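PDB 4INN: HP1028 from Helicobacter pylori, which belongs to the lipocalin family and probably binds or carries small, largely apolar ligands inside its beta-barrel. Local coordinates for residues 37-42 / 153-158; 48-53 / 68-73; 61-66 / 97-102; 87-92 / 112-117; 93-98 / 171-176. The protein carries 1 engineered substitution. One frame throughout, in Å; residues are numbered along the deposited sequence.

Interaction 1 (37-42 / 153-158); sequences PGIYQT and KRLSDE
Pro37 offers its carbonyl to Arg154 at the seam where the first strand of the lipocalin barrel, 38-41, pairs antiparallel with the last, 147-154. Arg154 NH2 lies 2.9 Å from Pro37 O, on a lone pair in the carbonyl plane; the long arginine gets there because its chain runs out extended, with CG anti to the backbone N (chi1 -158°). Gly38, which has no side chain, leaves the guanidinium a clear path. Ile39 O then takes an almost straight bond (179°) from Leu155 N, while Ile39 CG2 packs on Leu155 CD2 and one water bridges Ile39 N to Leu155 O. Tyr40 is the non-hydrogen-bonded partner of Arg154: its ring atom CE1 rests 3.5 Å from Arg154 CG, the ring stands nearly perpendicular to the guanidinium, and its hydroxyl bonds to Leu36 O. Gln41 makes the hydrogen-bonded pair with Lys153. Their side chains run alongside each other, Gln41 NE2 being held by Ser50 OG, and Lys153 NZ makes a weak bond of 3.4 Å to Gln41 OE1.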
# COMPACT_ATOMS: atom_id res chain seq x y z
N PRO A 37 1.49 -2.59 10.76
CA PRO A 37 0.18 -3.11 10.36
C PRO A 37 -0.97 -2.22 10.83
O PRO A 37 -1.00 -1.77 11.97
CB PRO A 37 0.11 -4.51 11.02
CG PRO A 37 1.54 -4.95 11.09
CD PRO A 37 2.35 -3.67 11.31
N GLY A 38 -1.91 -1.99 9.93
CA GLY A 38 -2.92 -0.99 10.11
C GLY A 38 -3.48 -0.55 8.77
O GLY A 38 -3.09 -1.01 7.72
N ILE A 39 -4.46 0.33 8.84
CA ILE A 39 -5.06 0.90 7.69
C ILE A 39 -4.67 2.39 7.61
O ILE A 39 -4.59 3.12 8.63
CB ILE A 39 -6.55 0.65 7.76
CG1 ILE A 39 -6.78 -0.85 7.56
CG2 ILE A 39 -7.25 1.40 6.65
CD1 ILE A 39 -8.21 -1.33 7.77
N TYR A 40 -4.36 2.83 6.40
CA TYR A 40 -3.90 4.18 6.18
C TYR A 40 -4.66 4.77 5.02
O TYR A 40 -5.28 4.06 4.23
CB TYR A 40 -2.40 4.22 5.87
CG TYR A 40 -1.54 3.65 6.95
CD1 TYR A 40 -0.90 4.46 7.87
CD2 TYR A 40 -1.41 2.29 7.08
CE1 TYR A 40 -0.14 3.90 8.90
CE2 TYR A 40 -0.66 1.73 8.10
CZ TYR A 40 -0.02 2.53 8.99
OH TYR A 40 0.72 1.93 9.96
N GLN A 41 -4.62 6.07 4.92
CA GLN A 41 -5.26 6.76 3.80
C GLN A 41 -4.16 7.42 3.02
O GLN A 41 -3.45 8.26 3.55
CB GLN A 41 -6.28 7.80 4.29
CG GLN A 41 -6.96 8.52 3.13
CD GLN A 41 -7.85 9.69 3.55
OE1 GLN A 41 -8.28 9.78 4.70
NE2 GLN A 41 -8.16 10.56 2.58
N THR A 42 -4.02 7.06 1.76
CA THR A 42 -2.96 7.60 0.92
C THR A 42 -3.23 9.04 0.52
O THR A 42 -4.30 9.60 0.77
CB THR A 42 -2.78 6.78 -0.36
OG1 THR A 42 -3.90 7.02 -1.21
CG2 THR A 42 -2.65 5.28 -0.05
N LYS A 153 -2.01 8.93 6.23
CA LYS A 153 -2.53 9.04 7.58
C LYS A 153 -2.95 7.68 8.09
O LYS A 153 -3.64 6.95 7.40
CB LYS A 153 -3.77 9.94 7.66
CG LYS A 153 -3.51 11.41 7.95
CD LYS A 153 -3.81 12.29 6.74
CE LYS A 153 -5.31 12.60 6.61
NZ LYS A 153 -5.95 12.18 5.32
N ARG A 154 -2.58 7.37 9.33
CA ARG A 154 -3.10 6.21 9.99
C ARG A 154 -4.53 6.42 10.45
O ARG A 154 -4.85 7.45 11.02
CB ARG A 154 -2.26 5.84 11.19
CG ARG A 154 -2.46 4.38 11.51
CD ARG A 154 -1.95 4.04 12.85
NE ARG A 154 -2.42 2.72 13.23
CZ ARG A 154 -1.80 1.59 12.96
NH1 ARG A 154 -0.67 1.58 12.25
NH2 ARG A 154 -2.33 0.46 13.37
N LEU A 155 -5.39 5.45 10.22
CA LEU A 155 -6.74 5.49 10.75
C LEU A 155 -6.83 4.77 12.08
O LEU A 155 -6.18 3.75 12.30
CB LEU A 155 -7.70 4.82 9.79
CG LEU A 155 -8.32 5.70 8.72
CD1 LEU A 155 -7.33 6.59 8.04
CD2 LEU A 155 -9.02 4.78 7.74
N SER A 156 -7.61 5.33 12.97
CA SER A 156 -7.93 4.69 14.23
C SER A 156 -9.02 3.63 13.97
O SER A 156 -9.68 3.66 12.93
CB SER A 156 -8.46 5.74 15.21
OG SER A 156 -9.72 6.23 14.74
N ASP A 157 -9.24 2.76 14.94
CA ASP A 157 -10.28 1.74 14.86
C ASP A 157 -11.67 2.35 14.78
O ASP A 157 -12.58 1.75 14.22
CB ASP A 157 -10.21 0.78 16.05
CG ASP A 157 -8.86 0.03 16.10
OD1 ASP A 157 -7.92 0.39 15.37
OD2 ASP A 157 -8.74 -0.93 16.89
N GLU A 158 -11.82 3.55 15.30
CA GLU A 158 -13.11 4.24 15.23
C GLU A 158 -13.39 4.74 13.81
O GLU A 158 -14.51 4.69 13.36
CB GLU A 158 -13.15 5.40 16.26
CG GLU A 158 -14.42 6.27 16.22
CD GLU A 158 -15.72 5.51 16.54
OE1 GLU A 158 -15.70 4.27 16.73
OE2 GLU A 158 -16.78 6.17 16.58
O HOH W 1 -5.03 1.30 11.48
O HOH W 2 -3.51 11.30 3.17

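Interaction 2 (48-53 / 68-73); sequences MKSSFV and SDVDGS
Lys49 reaches across to a cluster of acids and a hydroxyl, and its ammonium is shared among them. Lys49 NZ forms a salt bridge with Asp71 OD2 at 2.7 Å, on the syn lone pair of that oxygen, and donates to Ser73 OG at 3.0 Å. A second, longer salt bridge runs 3.6 Å from Lys49 NZ to Asp69 OD1. A bend at chi3 (-78°) in an otherwise extended chain brings the lysine tip into this network. Away from it, Val70 sets CG2 over one face of the Phe52 ring, offset toward its rim and 4.2 Å from the centroid, a CH-pi contact in which a branched apolar side chain shields an aromatic one. Backbone bonds join the two segments: Phe52 N meets Ser68 O at 2.8 Å, and Val70 N donates to Ser50 O.

In the next shell, Asp71 OD1 accepts from both Ser73 N and Ser73 OG, which fixes the carboxylate for the lysine. Asp69 has a second charge partner in Lys92, and Ser50 OG bonds to Thr42 O and to Gln41 NE2. The whole is the open end of the antiparallel hairpin 51-58/61-69, where the second strand leaves through a type I turn, Asp69 to Gly72, overlapped by an Asx turn at Asp71.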
# COMPACT_ATOMS: atom_id res chain seq x y z
N MSE A 48 -3.83 9.95 -9.50
CA MSE A 48 -3.87 8.87 -8.51
C MSE A 48 -4.62 9.36 -7.32
O MSE A 48 -4.15 10.22 -6.58
CB MSE A 48 -2.46 8.40 -8.15
CG MSE A 48 -1.62 8.17 -9.42
SE MSE A 48 0.32 8.05 -9.05
CE MSE A 48 0.01 6.82 -7.54
N LYS A 49 -5.81 8.81 -7.13
CA LYS A 49 -6.71 9.20 -6.04
C LYS A 49 -6.32 8.66 -4.69
O LYS A 49 -5.83 7.55 -4.56
CB LYS A 49 -8.13 8.69 -6.31
CG LYS A 49 -8.81 9.32 -7.52
CD LYS A 49 -10.32 9.06 -7.50
CE LYS A 49 -10.66 7.65 -7.98
NZ LYS A 49 -12.15 7.43 -7.95
N SER A 50 -6.60 9.45 -3.68
CA SER A 50 -6.58 8.99 -2.30
C SER A 50 -7.28 7.62 -2.21
O SER A 50 -8.38 7.42 -2.75
CB SER A 50 -7.29 10.01 -1.41
OG SER A 50 -6.93 9.81 -0.06
N SER A 51 -6.63 6.67 -1.55
CA SER A 51 -7.24 5.35 -1.34
C SER A 51 -6.92 4.86 0.03
O SER A 51 -6.04 5.39 0.70
CB SER A 51 -6.82 4.35 -2.43
OG SER A 51 -5.46 3.96 -2.30
N PHE A 52 -7.71 3.91 0.50
CA PHE A 52 -7.49 3.29 1.80
C PHE A 52 -6.76 1.99 1.51
O PHE A 52 -7.18 1.21 0.62
CB PHE A 52 -8.79 3.01 2.55
CG PHE A 52 -9.62 4.25 2.87
CD1 PHE A 52 -9.17 5.20 3.82
CD2 PHE A 52 -10.89 4.43 2.30
CE1 PHE A 52 -9.96 6.30 4.14
CE2 PHE A 52 -11.69 5.53 2.63
CZ PHE A 52 -11.22 6.46 3.54
N VAL A 53 -5.67 1.78 2.23
CA VAL A 53 -4.84 0.60 2.10
C VAL A 53 -4.51 -0.03 3.43
O VAL A 53 -4.39 0.68 4.40
CB VAL A 53 -3.50 0.93 1.46
CG1 VAL A 53 -3.73 1.53 0.08
CG2 VAL A 53 -2.70 1.87 2.33
N SER A 68 -10.31 0.30 -0.82
CA SER A 68 -11.18 1.08 -1.71
C SER A 68 -10.64 2.50 -1.82
O SER A 68 -9.78 2.92 -1.05
CB SER A 68 -12.62 1.13 -1.20
OG SER A 68 -12.68 1.64 0.13
N ASP A 69 -11.17 3.23 -2.79
CA ASP A 69 -10.88 4.63 -2.94
C ASP A 69 -11.72 5.38 -1.95
O ASP A 69 -12.80 4.96 -1.58
CB ASP A 69 -11.20 5.12 -4.36
CG ASP A 69 -10.27 4.51 -5.43
OD1 ASP A 69 -10.71 4.44 -6.60
OD2 ASP A 69 -9.13 4.10 -5.10
N VAL A 70 -11.21 6.53 -1.56
CA VAL A 70 -11.87 7.37 -0.58
C VAL A 70 -13.28 7.74 -0.98
O VAL A 70 -14.16 7.82 -0.14
CB VAL A 70 -11.06 8.65 -0.37
CG1 VAL A 70 -11.83 9.66 0.44
CG2 VAL A 70 -9.76 8.31 0.33
N ASP A 71 -13.48 7.96 -2.28
CA ASP A 71 -14.78 8.41 -2.79
C ASP A 71 -15.76 7.26 -3.03
O ASP A 71 -16.75 7.44 -3.72
CB ASP A 71 -14.57 9.24 -4.06
CG ASP A 71 -13.97 8.44 -5.22
OD1 ASP A 71 -14.27 7.23 -5.36
OD2 ASP A 71 -13.21 9.03 -6.02
N GLY A 72 -15.48 6.08 -2.48
CA GLY A 72 -16.37 4.93 -2.57
C GLY A 72 -16.45 4.21 -3.91
O GLY A 72 -17.14 3.20 -4.03
N SER A 73 -15.72 4.69 -4.92
CA SER A 73 -15.92 4.18 -6.28
C SER A 73 -15.58 2.70 -6.41
O SER A 73 -14.94 2.10 -5.53
CB SER A 73 -15.18 5.02 -7.32
OG SER A 73 -13.81 5.15 -7.00

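Interaction 3 (61-66 / 97-102); sequences KFYAYG and LSDLIK
Phe62 and Ala64 pair with Leu100 and Leu97 in an antiparallel ladder between strands 61-69 and 95-104 of the lipocalin barrel, interrupted by a beta bulge. Two hydrogen-bonded pairs frame the bulge. Phe62 N donates to Leu100 O at 2.8 Å and Leu100 N returns a bond to Phe62 O; further on, Ala64 N meets Leu97 O at 3.0 Å. Between them the register slips by one, so that Ser98 and Asp99 together lie across from Tyr63, with Asp99 at positive phi (76°) to take up the extra residue.

The close-packed side carries Phe62, Ala64, Leu97 and Leu100. The small Ala64 lets the strands' apolar side chains approach, its CB lying 3.9 Å from Leu97 CB, and Phe55 of the preceding strand touches both. Phe62 CB meets Leu100 CB in the same way, while Tyr108 comes edge-to-face with the Phe62 ring. Tyr63 is buried as well and packs against the bulge, CD1 being 3.5 Å from Ser98 CB.

The looser, more polar side begins with Lys61, Asp99 and Ile101, and Lys102 beyond them is exposed to solvent. Lys61 and Asp99 carry opposite charges without joining, for Lys61 NZ remains 5.2 Å from Asp99 OD1. Instead the lysine lies alongside Ile101, pointing the same way: its aliphatic stem suits that apolar neighbour, and Lys61 CG sits 3.5 Å from Ile101 CD1.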
# COMPACT_ATOMS: atom_id res chain seq x y z
N LYS A 61 8.18 -9.98 6.88
CA LYS A 61 8.23 -8.77 6.06
C LYS A 61 6.83 -8.20 5.94
O LYS A 61 5.84 -8.90 6.19
CB LYS A 61 8.77 -9.05 4.66
CG LYS A 61 10.06 -9.86 4.56
CD LYS A 61 10.40 -10.11 3.10
CE LYS A 61 11.42 -11.21 2.91
NZ LYS A 61 12.81 -10.68 3.00
N PHE A 62 6.77 -6.93 5.54
CA PHE A 62 5.50 -6.19 5.46
C PHE A 62 5.04 -6.00 4.04
O PHE A 62 5.87 -5.85 3.13
CB PHE A 62 5.61 -4.88 6.22
CG PHE A 62 5.91 -5.10 7.67
CD1 PHE A 62 4.87 -5.26 8.59
CD2 PHE A 62 7.23 -5.33 8.10
CE1 PHE A 62 5.17 -5.52 9.91
CE2 PHE A 62 7.51 -5.61 9.43
CZ PHE A 62 6.48 -5.71 10.33
N TYR A 63 3.72 -6.06 3.87
CA TYR A 63 3.08 -6.01 2.58
C TYR A 63 1.90 -5.06 2.68
O TYR A 63 1.49 -4.74 3.78
CB TYR A 63 2.56 -7.41 2.22
CG TYR A 63 3.59 -8.49 2.12
CD1 TYR A 63 4.07 -8.90 0.89
CD2 TYR A 63 4.09 -9.11 3.26
CE1 TYR A 63 5.04 -9.88 0.78
CE2 TYR A 63 5.04 -10.10 3.18
CZ TYR A 63 5.51 -10.47 1.94
OH TYR A 63 6.46 -11.44 1.86
N ALA A 64 1.31 -4.65 1.55
CA ALA A 64 0.06 -3.90 1.56
C ALA A 64 -0.85 -4.23 0.37
O ALA A 64 -0.36 -4.54 -0.73
CB ALA A 64 0.34 -2.41 1.59
N TYR A 65 -2.17 -4.12 0.60
CA TYR A 65 -3.17 -4.28 -0.47
C TYR A 65 -4.18 -3.13 -0.39
O TYR A 65 -4.24 -2.44 0.62
CB TYR A 65 -3.88 -5.64 -0.38
CG TYR A 65 -4.86 -5.74 0.78
CD1 TYR A 65 -6.17 -5.31 0.64
CD2 TYR A 65 -4.47 -6.26 2.00
CE1 TYR A 65 -7.06 -5.40 1.69
CE2 TYR A 65 -5.37 -6.33 3.06
CZ TYR A 65 -6.65 -5.88 2.90
OH TYR A 65 -7.53 -5.94 3.95
N GLY A 66 -4.95 -2.89 -1.45
CA GLY A 66 -5.87 -1.75 -1.48
C GLY A 66 -7.27 -2.18 -1.07
O GLY A 66 -7.70 -3.25 -1.42
N LEU A 97 2.17 -3.88 -2.67
CA LEU A 97 3.43 -3.58 -1.99
C LEU A 97 3.91 -4.82 -1.29
O LEU A 97 3.15 -5.48 -0.61
CB LEU A 97 3.23 -2.44 -1.00
CG LEU A 97 4.33 -1.99 -0.03
CD1 LEU A 97 5.72 -2.03 -0.62
CD2 LEU A 97 4.08 -0.56 0.38
N SER A 98 5.17 -5.14 -1.47
CA SER A 98 5.76 -6.32 -0.86
C SER A 98 7.21 -6.08 -0.48
O SER A 98 7.84 -5.14 -0.95
CB SER A 98 5.68 -7.49 -1.84
OG SER A 98 5.70 -7.02 -3.16
N ASP A 99 7.67 -6.93 0.45
CA ASP A 99 9.06 -7.15 0.81
C ASP A 99 9.67 -6.06 1.67
O ASP A 99 10.89 -5.93 1.74
CB ASP A 99 9.93 -7.46 -0.43
CG ASP A 99 9.63 -8.85 -1.06
OD1 ASP A 99 9.03 -9.77 -0.41
OD2 ASP A 99 9.99 -9.01 -2.25
N LEU A 100 8.83 -5.31 2.38
CA LEU A 100 9.36 -4.27 3.30
C LEU A 100 9.95 -4.90 4.54
O LEU A 100 9.27 -5.67 5.20
CB LEU A 100 8.28 -3.28 3.74
CG LEU A 100 8.15 -1.96 2.99
CD1 LEU A 100 7.03 -1.18 3.63
CD2 LEU A 100 9.43 -1.15 3.01
N ILE A 101 11.20 -4.56 4.85
CA ILE A 101 11.89 -5.05 6.03
C ILE A 101 12.01 -3.92 7.04
O ILE A 101 12.48 -2.83 6.73
CB ILE A 101 13.35 -5.47 5.72
CG1 ILE A 101 13.48 -6.28 4.45
CG2 ILE A 101 13.94 -6.23 6.88
CD1 ILE A 101 12.63 -7.49 4.42
N LYS A 102 11.66 -4.23 8.28
CA LYS A 102 11.93 -3.36 9.42
C LYS A 102 13.44 -3.31 9.70
O LYS A 102 14.03 -4.34 9.98
CB LYS A 102 11.21 -3.92 10.63
CG LYS A 102 11.18 -3.07 11.89
CD LYS A 102 9.98 -3.56 12.73
CE LYS A 102 10.12 -3.31 14.21
NZ LYS A 102 10.57 -1.91 14.44

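Interaction 4 (87-92 / 112-117); sequences RNRSDK and KAYNFY
Ser90, whose carbonyl oxygen lies against the Phe116 ring, accepts a hydrogen bond at OG from Lys92 N at 3.0 Å. This ST turn presents Asp91 to the aromatic ring. Asp91 CB lies over one face of Phe116, 3.7 Å from the ring centroid, a CH-pi contact made by the methylene. The carboxylate is occupied elsewhere: OD1 accepts from Lys76 N, and OD2 pairs with Lys92 NZ in a salt bridge whose hydrogen bond is weak; Lys92 NZ also bridges to Asp69. On the opposite face of Phe116 the Tyr114 ring turns its CE2 towards the centre, so the phenylalanine is sandwiched between loop and strand.

Arg89 reaches the same pair of rings. Extended from CG to NE, it brings NH2 to 3.6 Å from Tyr114 CD2, which lies at the guanidinium edge, the two planes being 63° apart. Arg89 NH2 is also 3.9 Å from Phe116 CZ. Asp78 positions both Arg89 and Tyr114, forming a salt bridge with Arg89 NE and accepting from Tyr114 OH.

The contact thus lays the long loop between strands 61-69 and 95-104 against the end of strand 107-115, whose Tyr114 is backbone-bonded to Phe96 of strand 95-104.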
# COMPACT_ATOMS: atom_id res chain seq x y z
N ARG A 87 -4.12 -8.86 -16.37
CA ARG A 87 -4.94 -7.68 -16.63
C ARG A 87 -6.41 -7.81 -16.20
O ARG A 87 -7.19 -6.85 -16.32
CB ARG A 87 -4.86 -7.31 -18.10
CG ARG A 87 -3.44 -7.04 -18.60
CD ARG A 87 -3.50 -6.41 -19.98
NE ARG A 87 -2.27 -5.72 -20.37
CZ ARG A 87 -1.47 -6.08 -21.37
NH1 ARG A 87 -1.72 -7.15 -22.11
NH2 ARG A 87 -0.39 -5.35 -21.63
N ASN A 88 -6.76 -8.99 -15.69
CA ASN A 88 -8.12 -9.34 -15.30
C ASN A 88 -8.41 -9.17 -13.80
O ASN A 88 -9.57 -9.07 -13.39
CB ASN A 88 -8.35 -10.81 -15.67
CG ASN A 88 -9.72 -11.05 -16.26
OD1 ASN A 88 -10.48 -11.89 -15.77
ND2 ASN A 88 -10.04 -10.32 -17.34
N ARG A 89 -7.35 -9.15 -12.99
CA ARG A 89 -7.48 -9.01 -11.54
C ARG A 89 -7.90 -7.60 -11.14
O ARG A 89 -7.68 -6.65 -11.87
CB ARG A 89 -6.17 -9.33 -10.85
CG ARG A 89 -5.17 -8.20 -10.94
CD ARG A 89 -3.75 -8.68 -10.82
NE ARG A 89 -2.83 -7.53 -10.75
CZ ARG A 89 -1.77 -7.49 -9.93
NH1 ARG A 89 -1.54 -8.51 -9.12
NH2 ARG A 89 -0.98 -6.41 -9.87
N SER A 90 -8.52 -7.51 -9.97
CA SER A 90 -9.01 -6.26 -9.42
C SER A 90 -7.84 -5.41 -8.92
O SER A 90 -6.74 -5.91 -8.69
CB SER A 90 -9.95 -6.58 -8.25
OG SER A 90 -10.49 -5.42 -7.66
N ASP A 91 -8.07 -4.11 -8.77
CA ASP A 91 -7.09 -3.29 -8.07
C ASP A 91 -7.33 -3.24 -6.55
O ASP A 91 -6.61 -2.57 -5.84
CB ASP A 91 -7.05 -1.88 -8.65
CG ASP A 91 -8.31 -1.08 -8.39
OD1 ASP A 91 -9.40 -1.66 -8.16
OD2 ASP A 91 -8.20 0.17 -8.46
N LYS A 92 -8.32 -3.99 -6.07
CA LYS A 92 -8.65 -4.04 -4.68
C LYS A 92 -8.57 -5.46 -4.18
O LYS A 92 -8.98 -6.37 -4.86
CB LYS A 92 -10.06 -3.47 -4.48
CG LYS A 92 -10.15 -1.96 -4.76
CD LYS A 92 -8.98 -1.15 -4.15
CE LYS A 92 -9.17 0.35 -4.24
NZ LYS A 92 -8.53 0.94 -5.44
N LYS A 112 8.80 -2.97 -2.71
CA LYS A 112 8.49 -2.69 -4.10
C LYS A 112 6.99 -2.54 -4.28
O LYS A 112 6.22 -3.41 -3.88
CB LYS A 112 9.01 -3.82 -4.96
CG LYS A 112 10.50 -4.03 -4.82
CD LYS A 112 11.05 -4.67 -6.09
CE LYS A 112 11.20 -3.66 -7.23
NZ LYS A 112 11.26 -4.30 -8.58
N ALA A 113 6.58 -1.42 -4.85
CA ALA A 113 5.18 -1.12 -5.05
C ALA A 113 4.78 -1.14 -6.53
O ALA A 113 5.29 -0.36 -7.34
CB ALA A 113 4.85 0.22 -4.46
N TYR A 114 3.84 -2.01 -6.88
CA TYR A 114 3.20 -1.91 -8.18
C TYR A 114 2.21 -0.77 -8.15
O TYR A 114 1.52 -0.59 -7.17
CB TYR A 114 2.51 -3.22 -8.58
CG TYR A 114 1.76 -3.13 -9.89
CD1 TYR A 114 2.45 -3.05 -11.12
CD2 TYR A 114 0.37 -3.12 -9.92
CE1 TYR A 114 1.75 -2.96 -12.33
CE2 TYR A 114 -0.33 -3.03 -11.11
CZ TYR A 114 0.35 -2.95 -12.31
OH TYR A 114 -0.39 -2.87 -13.48
N ASN A 115 2.13 -0.02 -9.25
CA ASN A 115 1.17 1.09 -9.35
C ASN A 115 0.14 0.89 -10.48
O ASN A 115 0.48 0.96 -11.65
CB ASN A 115 1.93 2.38 -9.59
CG ASN A 115 1.02 3.57 -9.68
OD1 ASN A 115 -0.02 3.60 -9.06
ND2 ASN A 115 1.42 4.56 -10.45
N PHE A 116 -1.11 0.68 -10.10
CA PHE A 116 -2.20 0.32 -11.02
C PHE A 116 -2.49 1.40 -12.05
O PHE A 116 -2.88 1.10 -13.17
CB PHE A 116 -3.49 0.03 -10.23
CG PHE A 116 -3.46 -1.29 -9.55
CD1 PHE A 116 -3.98 -2.42 -10.17
CD2 PHE A 116 -2.87 -1.44 -8.29
CE1 PHE A 116 -3.95 -3.66 -9.54
CE2 PHE A 116 -2.83 -2.69 -7.66
CZ PHE A 116 -3.36 -3.80 -8.30
N TYR A 117 -2.27 2.67 -11.66
CA TYR A 117 -2.49 3.82 -12.55
C TYR A 117 -1.48 3.98 -13.67
O TYR A 117 -1.69 4.80 -14.55
CB TYR A 117 -2.51 5.13 -11.76
CG TYR A 117 -3.62 5.19 -10.74
CD1 TYR A 117 -4.89 5.64 -11.08
CD2 TYR A 117 -3.39 4.78 -9.43
CE1 TYR A 117 -5.92 5.69 -10.15
CE2 TYR A 117 -4.41 4.83 -8.48
CZ TYR A 117 -5.67 5.29 -8.85
OH TYR A 117 -6.69 5.33 -7.91

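Interaction 5 (93-98 / 171-176); sequences GVVFLS and DEVLKT
Val173, in the C-terminal helix 170-174, touches the start of strand 95-104 with both methyl groups. Its CG1 packs 3.7 Å from Val95 CG2, and its CG2 lies 3.6 Å from Gly93 O. With CG1 anti to the backbone N (chi1 170°), this rotamer lets CG1 meet the Val95 side chain while CG2 lies nearest the Gly93 carbonyl. Gly93 has positive phi (87°), which a glycine accepts readily, and it offers only backbone here.

Three residues on, past the helix, comes Thr176, whose detailed geometry is doubtful because of overly close contacts within its own segment. As modelled, its methyl group, CG2, does the touching: it lies 3.6 Å from Val95 CG2 and rests against the backbone of Val94. No hydrogen bond links the segments, so the join is one of apolar surfaces, for which short beta-branched side chains are apt.

In the fold, the helix lies against the outside of the barrel. Val173 also touches Tyr65 of strand 61-69 and Phe168, while Leu174 reaches Phe56 and His58 of strand 51-58. The strand beneath is paired through Phe96 with Ala64 on one flank and Tyr114 on the other.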
# COMPACT_ATOMS: atom_id res chain seq x y z
N GLY A 93 -8.00 -5.66 -3.00
CA GLY A 93 -7.87 -7.00 -2.40
C GLY A 93 -6.60 -7.66 -2.88
O GLY A 93 -6.35 -8.80 -2.57
N VAL A 94 -5.78 -6.92 -3.61
CA VAL A 94 -4.60 -7.42 -4.23
C VAL A 94 -3.37 -6.67 -3.71
O VAL A 94 -3.37 -5.45 -3.56
CB VAL A 94 -4.71 -7.26 -5.75
CG1 VAL A 94 -3.37 -7.50 -6.46
CG2 VAL A 94 -5.78 -8.20 -6.28
N VAL A 95 -2.31 -7.44 -3.48
CA VAL A 95 -1.05 -6.95 -3.00
C VAL A 95 -0.36 -6.12 -4.04
O VAL A 95 -0.00 -6.62 -5.11
CB VAL A 95 -0.13 -8.10 -2.63
CG1 VAL A 95 1.28 -7.60 -2.39
CG2 VAL A 95 -0.67 -8.83 -1.42
N PHE A 96 -0.14 -4.85 -3.71
CA PHE A 96 0.64 -3.96 -4.58
C PHE A 96 1.99 -3.61 -3.97
O PHE A 96 2.86 -3.11 -4.68
CB PHE A 96 -0.15 -2.69 -4.90
CG PHE A 96 -0.30 -1.75 -3.74
CD1 PHE A 96 0.62 -0.75 -3.53
CD2 PHE A 96 -1.36 -1.87 -2.88
CE1 PHE A 96 0.51 0.09 -2.47
CE2 PHE A 96 -1.49 -1.02 -1.79
CZ PHE A 96 -0.54 -0.04 -1.58
N LEU A 97 2.17 -3.88 -2.67
CA LEU A 97 3.43 -3.58 -1.99
C LEU A 97 3.91 -4.82 -1.29
O LEU A 97 3.15 -5.48 -0.61
CB LEU A 97 3.23 -2.44 -1.00
CG LEU A 97 4.33 -1.99 -0.03
CD1 LEU A 97 5.72 -2.03 -0.62
CD2 LEU A 97 4.08 -0.56 0.38
N SER A 98 5.17 -5.14 -1.47
CA SER A 98 5.76 -6.32 -0.86
C SER A 98 7.21 -6.08 -0.48
O SER A 98 7.84 -5.14 -0.95
CB SER A 98 5.68 -7.49 -1.84
OG SER A 98 5.70 -7.02 -3.16
N ASP A 171 -5.25 -14.71 4.03
CA ASP A 171 -4.80 -15.90 3.31
C ASP A 171 -5.11 -15.74 1.82
O ASP A 171 -4.29 -16.03 0.97
CB ASP A 171 -5.46 -17.17 3.86
CG ASP A 171 -4.88 -17.60 5.22
OD1 ASP A 171 -4.15 -16.80 5.92
OD2 ASP A 171 -5.16 -18.76 5.60
N GLU A 172 -6.30 -15.27 1.52
CA GLU A 172 -6.74 -15.10 0.15
C GLU A 172 -5.94 -13.99 -0.52
O GLU A 172 -5.50 -14.14 -1.65
CB GLU A 172 -8.21 -14.77 0.18
CG GLU A 172 -9.00 -14.94 -1.10
CD GLU A 172 -10.48 -14.56 -0.90
OE1 GLU A 172 -11.04 -13.91 -1.83
OE2 GLU A 172 -11.07 -14.90 0.16
N VAL A 173 -5.74 -12.89 0.21
CA VAL A 173 -4.89 -11.78 -0.24
C VAL A 173 -3.45 -12.21 -0.48
O VAL A 173 -2.82 -11.77 -1.43
CB VAL A 173 -4.89 -10.61 0.78
CG1 VAL A 173 -3.83 -9.57 0.45
CG2 VAL A 173 -6.24 -9.95 0.84
N LEU A 174 -2.91 -13.05 0.38
CA LEU A 174 -1.57 -13.65 0.13
C LEU A 174 -1.43 -14.47 -1.17
O LEU A 174 -0.39 -14.38 -1.81
CB LEU A 174 -1.17 -14.54 1.30
CG LEU A 174 -0.75 -13.77 2.55
CD1 LEU A 174 -0.79 -14.68 3.78
CD2 LEU A 174 0.62 -13.13 2.31
N LYS A 175 -2.44 -15.25 -1.56
CA LYS A 175 -2.38 -16.03 -2.82
C LYS A 175 -2.19 -15.11 -4.03
O LYS A 175 -1.82 -15.51 -5.11
CB LYS A 175 -3.64 -16.88 -3.03
CG LYS A 175 -3.86 -17.99 -2.01
CD LYS A 175 -4.97 -18.96 -2.45
CE LYS A 175 -6.03 -19.19 -1.37
NZ LYS A 175 -5.46 -19.73 -0.09
N THR A 176 -2.44 -13.84 -3.79
CA THR A 176 -2.41 -12.78 -4.78
C THR A 176 -0.97 -12.32 -5.14
O THR A 176 -0.79 -11.54 -6.07
CB THR A 176 -3.29 -11.64 -4.20
OG1 THR A 176 -4.49 -11.51 -4.97
CG2 THR A 176 -2.56 -10.36 -4.07

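Overall arrangement
The five contacts belong to one antiparallel barrel. Interaction 1 shuts it, and interaction 2 continues from there: Thr42 OG1 lies 2.8 Å from Ser51 N, a probable hydrogen bond. Interactions 3 and 5 share Leu97 and Ser98 and have centres about 10 Å apart, so the C-terminal helix rests beside the bulged ladder. Strand 107-115 of interaction 4 pairs with strand 95-104, Ser98 O lying 3.0 Å from Lys112 N, and interaction 4 meets interaction 2 in the Asp69-Lys92 salt bridge. Met48, a selenomethionine in segment 48-53 of interaction 2, lines the pocket holding a polyethylene glycol molecule and touches Asn115 of interaction 4. Interactions 1 and 4, about 20 Å apart between centres, flank the chain's centre on opposite sides.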